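Local coordinates for putative ABC transporter amino acid-binding protein (Sinorhizobium meliloti, PDB 2Q88) that binds the compatible solute ectoine as the substrate-binding protein of an ABC transporter, probably for its uptake in osmoprotection, at residues T134-A139 / D147-V152. Residues are numbered along the deposited sequence; the frame is centred on the assembly and turned at random.
With 4CS ((4S)-2-methyl-1,4,5,6-tetrahydropyrimidine-4-carboxylic acid), chain F.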
# COMPACT_ATOMS: atom_id res chain seq x y z
N THR A 134 -7.70 2.07 -0.63
CA THR A 134 -8.02 3.16 -1.56
C THR A 134 -8.97 2.75 -2.66
O THR A 134 -9.81 3.55 -3.07
CB THR A 134 -6.75 3.76 -2.21
OG1 THR A 134 -5.89 2.70 -2.66
CG2 THR A 134 -5.92 4.52 -1.18
N GLU A 135 -8.84 1.53 -3.18
CA GLU A 135 -9.71 1.08 -4.28
C GLU A 135 -11.15 0.99 -3.82
O GLU A 135 -12.06 1.41 -4.54
CB GLU A 135 -9.29 -0.27 -4.84
CG GLU A 135 -7.88 -0.27 -5.39
CD GLU A 135 -6.85 -0.39 -4.29
OE1 GLU A 135 -7.22 -0.76 -3.16
OE2 GLU A 135 -5.66 -0.09 -4.55
N GLU A 136 -11.36 0.43 -2.63
CA GLU A 136 -12.70 0.34 -2.06
C GLU A 136 -13.35 1.72 -1.94
O GLU A 136 -14.51 1.90 -2.34
CB GLU A 136 -12.65 -0.36 -0.70
CG GLU A 136 -13.99 -0.51 -0.01
CD GLU A 136 -13.88 -0.95 1.43
OE1 GLU A 136 -14.54 -1.95 1.79
OE2 GLU A 136 -13.14 -0.29 2.21
N LYS A 137 -12.60 2.69 -1.40
CA LYS A 137 -13.10 4.06 -1.27
C LYS A 137 -13.40 4.71 -2.63
O LYS A 137 -14.40 5.40 -2.78
CB LYS A 137 -12.13 4.93 -0.45
CG LYS A 137 -12.63 6.35 -0.16
CD LYS A 137 -13.81 6.38 0.81
CE LYS A 137 -14.33 7.81 1.01
NZ LYS A 137 -15.41 7.86 2.03
N LEU A 138 -12.54 4.47 -3.62
CA LEU A 138 -12.79 5.00 -4.97
C LEU A 138 -14.05 4.44 -5.60
O LEU A 138 -14.77 5.16 -6.30
CB LEU A 138 -11.59 4.75 -5.90
CG LEU A 138 -10.30 5.52 -5.60
CD1 LEU A 138 -9.15 4.95 -6.42
CD2 LEU A 138 -10.47 7.02 -5.83
N ALA A 139 -14.32 3.15 -5.35
CA ALA A 139 -15.55 2.51 -5.83
C ALA A 139 -16.77 3.15 -5.18
O ALA A 139 -17.70 3.56 -5.86
CB ALA A 139 -15.54 1.03 -5.53
N ASP A 147 -23.07 -2.90 -1.24
CA ASP A 147 -23.27 -4.33 -1.47
C ASP A 147 -22.65 -4.86 -2.78
O ASP A 147 -22.61 -6.07 -3.00
CB ASP A 147 -24.74 -4.73 -1.31
CG ASP A 147 -25.67 -4.06 -2.32
OD1 ASP A 147 -25.21 -3.36 -3.25
OD2 ASP A 147 -26.91 -4.18 -2.25
N ARG A 148 -22.16 -3.96 -3.62
CA ARG A 148 -21.43 -4.35 -4.84
C ARG A 148 -19.93 -4.08 -4.74
O ARG A 148 -19.19 -4.32 -5.70
CB ARG A 148 -22.00 -3.64 -6.08
CG ARG A 148 -23.44 -3.99 -6.37
CD ARG A 148 -23.81 -3.82 -7.82
NE ARG A 148 -24.28 -2.48 -8.17
CZ ARG A 148 -23.62 -1.62 -8.95
NH1 ARG A 148 -22.42 -1.91 -9.45
NH2 ARG A 148 -24.17 -0.44 -9.22
N VAL A 149 -19.49 -3.57 -3.59
CA VAL A 149 -18.06 -3.45 -3.29
C VAL A 149 -17.73 -4.55 -2.29
O VAL A 149 -18.13 -4.49 -1.13
CB VAL A 149 -17.66 -2.06 -2.76
CG1 VAL A 149 -16.13 -1.99 -2.55
CG2 VAL A 149 -18.07 -0.98 -3.74
N ILE A 150 -17.02 -5.57 -2.77
CA ILE A 150 -16.85 -6.82 -2.05
C ILE A 150 -15.46 -6.87 -1.43
O ILE A 150 -14.46 -6.76 -2.13
CB ILE A 150 -17.04 -8.02 -3.03
CG1 ILE A 150 -18.37 -7.93 -3.81
CG2 ILE A 150 -16.82 -9.37 -2.32
CD1 ILE A 150 -19.65 -7.77 -2.96
N VAL A 151 -15.39 -7.01 -0.11
CA VAL A 151 -14.09 -7.05 0.55
C VAL A 151 -13.36 -8.33 0.13
O VAL A 151 -13.95 -9.41 0.13
CB VAL A 151 -14.23 -6.97 2.07
CG1 VAL A 151 -12.88 -7.11 2.76
CG2 VAL A 151 -14.93 -5.64 2.47
N VAL A 152 -12.08 -8.20 -0.22
CA VAL A 152 -11.22 -9.35 -0.59
C VAL A 152 -9.98 -9.31 0.31
O VAL A 152 -9.25 -8.31 0.29
CB VAL A 152 -10.81 -9.28 -2.10
CG1 VAL A 152 -9.75 -10.32 -2.44
CG2 VAL A 152 -12.02 -9.47 -2.98
O 4CS F . -5.32 1.60 0.65
C 4CS F . -4.16 1.49 0.24
OXT 4CS F . -3.27 2.21 0.71
CA 4CS F . -3.83 0.49 -0.86
CB 4CS F . -4.57 -0.82 -0.72
CAD 4CS F . -4.22 -1.74 -1.89
NAG 4CS F . -2.74 -1.91 -1.96
CAI 4CS F . -1.87 -0.92 -1.48
CAA 4CS F . -0.35 -1.12 -1.55
N 4CS F . -2.38 0.26 -0.92
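Val149 points its side chain from strand 149-151 at helix 134-139 and divides its two methyls between two helix residues. Val149 CG1 lies 3.6 Å from Glu136 CG. Val149 CG2 meets Ala139 CB at 3.7 Å, about one helical turn further on. Glu136 has its CG anti to the backbone N (chi1 180°) and runs on extended, which carries its carboxylate past Val149 to the neighbourhood of Val151. The Glu136 chain crosses both valines at a slant, with its CG at the first and its OE1 at the second. There Glu136 OE1 comes within 3.8 Å of Val151 CG2, a van der Waals contact. The carboxylate has its polar partners close by. OE1 forms a salt bridge with Arg146 and OE2 accepts a hydrogen bond from the Gly132 amide. Arg146 also bonds to the carbonyl oxygen of Val149, so it links the acid to the strand.

The first turn of the helix faces the ectoine. Thr134 N donates a hydrogen bond of 2.7 Å to ectoine O, with an N-H...O angle of 147°. Glu135 turns to another side of the helix from Glu136. Its chain bends at chi2, and Glu135 OE1 and OE2 each lie 3.4 Å from CAD of the ectoine ring. With an alanine here, the carboxylate beside CAD and CB of ectoine is gone, and that side of the ligand would probably lose its close neighbour.

The helix and strand run nearly antiparallel, at 160°, with axes 9.3 Å apart. They are the last two elements of the beta-alpha-beta unit 127-129, 134-141, 149-151. The helix N-terminus receiving the ligand carboxylate fits the cleft of a family 3 solute-binding protein.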